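Local coordinates for aminopeptidase YwaD (Bacillus subtilis, PDB 6HC6), which hydrolyses N-terminal amino acids, among them leucine, arginine and lysine, from peptides as a secreted two-zinc aminopeptidase of the M28 family, at residues Pro242-Val254 with Asp283-Glu295. Sequence-based numbering, arbitrary orientation.
Sequences PDIVYVTAHYDSV and DKEIRFIAFGAEE. With ZN (zinc ion), chain D; ZN (zinc ion), chain E.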
loop_
_atom_site.group_PDB
_atom_site.type_symbol
_atom_site.label_atom_id
_atom_site.label_comp_id
_atom_site.label_asym_id
_atom_site.label_seq_id
_atom_site.Cartn_x
_atom_site.Cartn_y
_atom_site.Cartn_z
ATOM N N PRO A 242 -13.496 25.858 8.072
ATOM C CA PRO A 242 -12.282 26.088 7.276
ATOM C C PRO A 242 -12.116 25.075 6.149
ATOM O O PRO A 242 -12.629 23.955 6.195
ATOM C CB PRO A 242 -11.155 25.944 8.305
ATOM C CG PRO A 242 -11.723 25.031 9.355
ATOM C CD PRO A 242 -13.186 25.388 9.434
ATOM N N ASP A 243 -11.365 25.487 5.125
ATOM C CA ASP A 243 -10.935 24.553 4.090
ATOM C C ASP A 243 -10.034 23.489 4.709
ATOM O O ASP A 243 -9.230 23.782 5.597
ATOM C CB ASP A 243 -10.184 25.295 2.982
ATOM C CG ASP A 243 -11.075 26.248 2.196
ATOM O OD1 ASP A 243 -12.307 26.038 2.162
ATOM O OD2 ASP A 243 -10.536 27.220 1.621
ATOM N N ILE A 244 -10.171 22.248 4.250
ATOM C CA ILE A 244 -9.426 21.123 4.808
ATOM C C ILE A 244 -8.311 20.715 3.859
ATOM O O ILE A 244 -8.544 20.518 2.657
ATOM C CB ILE A 244 -10.339 19.919 5.091
ATOM C CG1 ILE A 244 -11.439 20.295 6.068
ATOM C CG2 ILE A 244 -9.534 18.793 5.707
ATOM C CD1 ILE A 244 -12.629 19.380 5.960
ATOM N N VAL A 245 -7.108 20.542 4.411
ATOM C CA VAL A 245 -5.942 20.035 3.692
ATOM C C VAL A 245 -5.536 18.726 4.354
ATOM O O VAL A 245 -5.446 18.659 5.587
ATOM C CB VAL A 245 -4.792 21.062 3.726
ATOM C CG1 VAL A 245 -3.471 20.467 3.198
ATOM C CG2 VAL A 245 -5.186 22.329 2.970
ATOM N N TYR A 246 -5.355 17.675 3.557
ATOM C CA TYR A 246 -5.013 16.358 4.068
ATOM C C TYR A 246 -3.568 16.022 3.712
ATOM O O TYR A 246 -3.181 16.121 2.546
ATOM C CB TYR A 246 -5.945 15.286 3.485
ATOM C CG TYR A 246 -7.431 15.547 3.678
ATOM C CD1 TYR A 246 -8.124 14.983 4.747
ATOM C CD2 TYR A 246 -8.145 16.308 2.764
ATOM C CE1 TYR A 246 -9.463 15.185 4.911
ATOM C CE2 TYR A 246 -9.498 16.511 2.918
ATOM C CZ TYR A 246 -10.150 15.950 3.999
ATOM O OH TYR A 246 -11.492 16.148 4.184
ATOM N N VAL A 247 -2.776 15.626 4.706
ATOM C CA VAL A 247 -1.413 15.138 4.489
ATOM C C VAL A 247 -1.384 13.707 5.001
ATOM O O VAL A 247 -1.655 13.471 6.189
ATOM C CB VAL A 247 -0.360 16.000 5.206
ATOM C CG1 VAL A 247 1.052 15.504 4.843
ATOM C CG2 VAL A 247 -0.527 17.459 4.832
ATOM N N THR A 248 -1.125 12.748 4.105
ATOM C CA THR A 248 -1.474 11.366 4.404
ATOM C C THR A 248 -0.386 10.400 3.952
ATOM O O THR A 248 0.403 10.675 3.039
ATOM C CB THR A 248 -2.819 10.960 3.779
ATOM O OG1 THR A 248 -2.711 10.925 2.351
ATOM C CG2 THR A 248 -3.949 11.933 4.178
ATOM N N ALA A 249 -0.374 9.243 4.606
ATOM C CA ALA A 249 0.595 8.190 4.310
ATOM C C ALA A 249 0.100 6.901 4.948
ATOM O O ALA A 249 -0.424 6.940 6.056
ATOM C CB ALA A 249 1.969 8.557 4.877
ATOM N N HIS A 250 0.265 5.772 4.267
ATOM C CA HIS A 250 -0.140 4.504 4.868
ATOM C C HIS A 250 1.002 3.916 5.684
ATOM O O HIS A 250 2.171 4.026 5.315
ATOM C CB HIS A 250 -0.644 3.516 3.808
ATOM C CG HIS A 250 0.418 2.883 2.947
ATOM N ND1 HIS A 250 1.016 1.681 3.264
ATOM C CD2 HIS A 250 0.889 3.218 1.722
ATOM C CE1 HIS A 250 1.868 1.338 2.314
ATOM N NE2 HIS A 250 1.788 2.237 1.343
ATOM N N TYR A 251 0.657 3.292 6.808
ATOM C CA TYR A 251 1.681 2.810 7.725
ATOM C C TYR A 251 1.711 1.289 7.800
ATOM O O TYR A 251 2.485 0.734 8.593
ATOM C CB TYR A 251 1.489 3.435 9.114
ATOM C CG TYR A 251 0.262 2.965 9.860
ATOM C CD1 TYR A 251 -0.988 3.516 9.608
ATOM C CD2 TYR A 251 0.361 1.995 10.830
ATOM C CE1 TYR A 251 -2.117 3.074 10.275
ATOM C CE2 TYR A 251 -0.762 1.551 11.529
ATOM C CZ TYR A 251 -1.994 2.095 11.239
ATOM O OH TYR A 251 -3.120 1.674 11.908
ATOM N N ASP A 252 0.928 0.600 6.966
ATOM C CA ASP A 252 1.052 -0.853 6.890
ATOM C C ASP A 252 2.040 -1.251 5.798
ATOM O O ASP A 252 2.426 -0.444 4.953
ATOM C CB ASP A 252 -0.304 -1.506 6.645
ATOM C CG ASP A 252 -0.877 -1.186 5.273
ATOM O OD1 ASP A 252 -0.868 0.011 4.892
ATOM O OD2 ASP A 252 -1.361 -2.121 4.595
ATOM N N SER A 253 2.459 -2.516 5.832
ATOM C CA SER A 253 3.360 -3.062 4.819
ATOM C C SER A 253 2.896 -4.463 4.450
ATOM O O SER A 253 2.043 -5.047 5.120
ATOM C CB SER A 253 4.818 -3.084 5.296
ATOM O OG SER A 253 5.009 -4.076 6.284
ATOM N N VAL A 254 3.466 -5.007 3.377
ATOM C CA VAL A 254 3.088 -6.346 2.909
ATOM C C VAL A 254 3.820 -7.398 3.737
ATOM O O VAL A 254 4.863 -7.106 4.347
ATOM C CB VAL A 254 3.373 -6.533 1.405
ATOM C CG1 VAL A 254 2.650 -5.468 0.559
ATOM C CG2 VAL A 254 4.876 -6.520 1.134
ATOM N N ASP A 283 -5.174 29.370 8.303
ATOM C CA ASP A 283 -6.629 29.357 8.355
ATOM C C ASP A 283 -7.220 28.070 7.796
ATOM O O ASP A 283 -8.446 27.897 7.826
ATOM C CB ASP A 283 -7.202 30.560 7.600
ATOM C CG ASP A 283 -6.891 31.887 8.293
ATOM O OD1 ASP A 283 -6.740 31.905 9.535
ATOM O OD2 ASP A 283 -6.814 32.915 7.593
ATOM N N LYS A 284 -6.386 27.176 7.281
ATOM C CA LYS A 284 -6.841 25.858 6.872
ATOM C C LYS A 284 -6.886 24.912 8.064
ATOM O O LYS A 284 -6.126 25.050 9.028
ATOM C CB LYS A 284 -5.925 25.264 5.800
ATOM C CG LYS A 284 -5.519 26.236 4.722
ATOM C CD LYS A 284 -6.656 26.486 3.743
ATOM C CE LYS A 284 -6.177 27.319 2.559
ATOM N NZ LYS A 284 -7.279 27.650 1.624
ATOM N N GLU A 285 -7.780 23.936 7.984
ATOM C CA GLU A 285 -7.755 22.789 8.879
ATOM C C GLU A 285 -6.871 21.725 8.247
ATOM O O GLU A 285 -7.156 21.256 7.141
ATOM C CB GLU A 285 -9.163 22.247 9.121
ATOM C CG GLU A 285 -9.177 21.012 10.015
ATOM C CD GLU A 285 -10.575 20.498 10.301
ATOM O OE1 GLU A 285 -10.727 19.293 10.609
ATOM O OE2 GLU A 285 -11.522 21.301 10.216
ATOM N N ILE A 286 -5.782 21.362 8.915
ATOM C CA ILE A 286 -4.836 20.405 8.353
ATOM C C ILE A 286 -4.993 19.081 9.086
ATOM O O ILE A 286 -4.845 19.012 10.311
ATOM C CB ILE A 286 -3.392 20.911 8.430
ATOM C CG1 ILE A 286 -3.304 22.323 7.856
ATOM C CG2 ILE A 286 -2.494 19.969 7.651
ATOM C CD1 ILE A 286 -1.947 22.971 8.059
ATOM N N ARG A 287 -5.301 18.034 8.336
ATOM C CA ARG A 287 -5.469 16.700 8.893
ATOM C C ARG A 287 -4.294 15.847 8.442
ATOM O O ARG A 287 -4.126 15.586 7.244
ATOM C CB ARG A 287 -6.798 16.098 8.451
ATOM C CG ARG A 287 -7.970 16.987 8.804
ATOM C CD ARG A 287 -9.283 16.281 8.578
ATOM N NE ARG A 287 -10.405 17.142 8.949
ATOM C CZ ARG A 287 -11.680 16.852 8.723
ATOM N NH1 ARG A 287 -12.007 15.715 8.120
ATOM N NH2 ARG A 287 -12.631 17.696 9.097
ATOM N N PHE A 288 -3.472 15.428 9.398
ATOM C CA PHE A 288 -2.394 14.488 9.117
ATOM C C PHE A 288 -2.913 13.089 9.395
ATOM O O PHE A 288 -3.395 12.805 10.498
ATOM C CB PHE A 288 -1.165 14.782 9.969
ATOM C CG PHE A 288 -0.615 16.156 9.775
ATOM C CD1 PHE A 288 -1.081 17.216 10.541
ATOM C CD2 PHE A 288 0.344 16.401 8.805
ATOM C CE1 PHE A 288 -0.578 18.498 10.368
ATOM C CE2 PHE A 288 0.844 17.691 8.622
ATOM C CZ PHE A 288 0.384 18.733 9.410
ATOM N N ILE A 289 -2.860 12.218 8.400
ATOM C CA ILE A 289 -3.475 10.911 8.567
ATOM C C ILE A 289 -2.471 9.826 8.238
ATOM O O ILE A 289 -1.842 9.851 7.170
ATOM C CB ILE A 289 -4.731 10.743 7.702
ATOM C CG1 ILE A 289 -5.621 11.972 7.853
ATOM C CG2 ILE A 289 -5.420 9.460 8.117
ATOM C CD1 ILE A 289 -6.956 11.832 7.181
ATOM N N ALA A 290 -2.352 8.864 9.144
ATOM C CA ALA A 290 -1.691 7.594 8.889
ATOM C C ALA A 290 -2.783 6.563 8.598
ATOM O O ALA A 290 -3.581 6.231 9.484
ATOM C CB ALA A 290 -0.828 7.190 10.088
ATOM N N PHE A 291 -2.832 6.077 7.352
ATOM C CA PHE A 291 -3.871 5.156 6.915
ATOM C C PHE A 291 -3.451 3.719 7.174
ATOM O O PHE A 291 -2.353 3.320 6.799
ATOM C CB PHE A 291 -4.153 5.317 5.421
ATOM C CG PHE A 291 -4.937 6.550 5.079
ATOM C CD1 PHE A 291 -6.181 6.784 5.649
ATOM C CD2 PHE A 291 -4.437 7.455 4.160
ATOM C CE1 PHE A 291 -6.895 7.938 5.331
ATOM C CE2 PHE A 291 -5.151 8.591 3.829
ATOM C CZ PHE A 291 -6.380 8.831 4.417
ATOM N N GLY A 292 -4.345 2.925 7.756
ATOM C CA GLY A 292 -4.070 1.508 7.872
ATOM C C GLY A 292 -4.530 0.745 6.641
ATOM O O GLY A 292 -5.290 1.250 5.827
ATOM N N ALA A 293 -4.035 -0.484 6.502
ATOM C CA ALA A 293 -4.590 -1.452 5.543
ATOM C C ALA A 293 -4.601 -0.939 4.101
ATOM O O ALA A 293 -5.476 -1.293 3.308
ATOM C CB ALA A 293 -6.007 -1.885 5.946
ATOM N N GLU A 294 -3.624 -0.126 3.719
ATOM C CA GLU A 294 -3.546 0.273 2.312
ATOM C C GLU A 294 -3.189 -0.893 1.394
ATOM O O GLU A 294 -3.607 -0.918 0.230
ATOM C CB GLU A 294 -2.511 1.380 2.151
ATOM C CG GLU A 294 -2.385 1.974 0.741
ATOM C CD GLU A 294 -1.516 1.166 -0.202
ATOM O OE1 GLU A 294 -1.684 1.326 -1.432
ATOM O OE2 GLU A 294 -0.696 0.351 0.273
ATOM N N GLU A 295 -2.394 -1.844 1.880
ATOM C CA GLU A 295 -1.878 -2.868 0.986
ATOM C C GLU A 295 -2.957 -3.857 0.591
ATOM O O GLU A 295 -2.759 -4.620 -0.357
ATOM C CB GLU A 295 -0.683 -3.603 1.624
ATOM C CG GLU A 295 0.547 -2.719 1.927
ATOM C CD GLU A 295 1.368 -2.343 0.668
ATOM O OE1 GLU A 295 0.910 -2.567 -0.470
ATOM O OE2 GLU A 295 2.471 -1.793 0.838
HETATM ZN ZN ZN D . 2.773 2.190 -0.581
HETATM ZN ZN ZN E . 2.842 -1.521 -1.286
HETATM O O HOH W 1 -10.045 28.056 5.589
HETATM O O HOH W 2 5.011 -2.840 1.835
HETATM O O HOH W 3 1.710 0.467 -0.999
HETATM O O HOH W 4 3.096 1.958 -2.539
#
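With chi1 at -176°, Glu294 CG stands anti to the backbone N and over one face of the His250 ring, 3.9 Å from the centroid, a CH-pi contact; the bend at chi2 brings OE2 over the ring centre. His250 NE2 binds one zinc ion at 2.2 Å, while Glu295 chelates the other through OE1 and OE2; a shared water bridges the metals and donates to Glu294 OE2. Asp252 OD1 accepts from His250 ND1 and its OD2 takes Glu295 N at 2.9 Å on the syn lone pair, so it helps position one zinc ligand from each segment, His250 through its ring and Glu295 through its backbone. Farther back, Ile244 CD1 covers one face of the Arg287 guanidinium, 3.6 Å from Arg287 NH2. Arg287 NE and NH2 both grip Glu285 OE1 from one face of the carboxylate, NE at 2.7 Å; NH1 bridges to Glu312, and Lys235 and Arg315 hold Glu285 OE2. A methionine here would probably leave Glu285 OE1 without its two N-H donors and Glu312 without this bridge. Val245 N to Glu285 O alternates with Arg287 N to Val245 O, parallel pairing in a beta-alpha-beta crossover through helix 260-277. Strand 316-322 flanks 244-250, strand 226-234 flanks 285-291, and helix 299-306 packs against Tyr246 and Ile289.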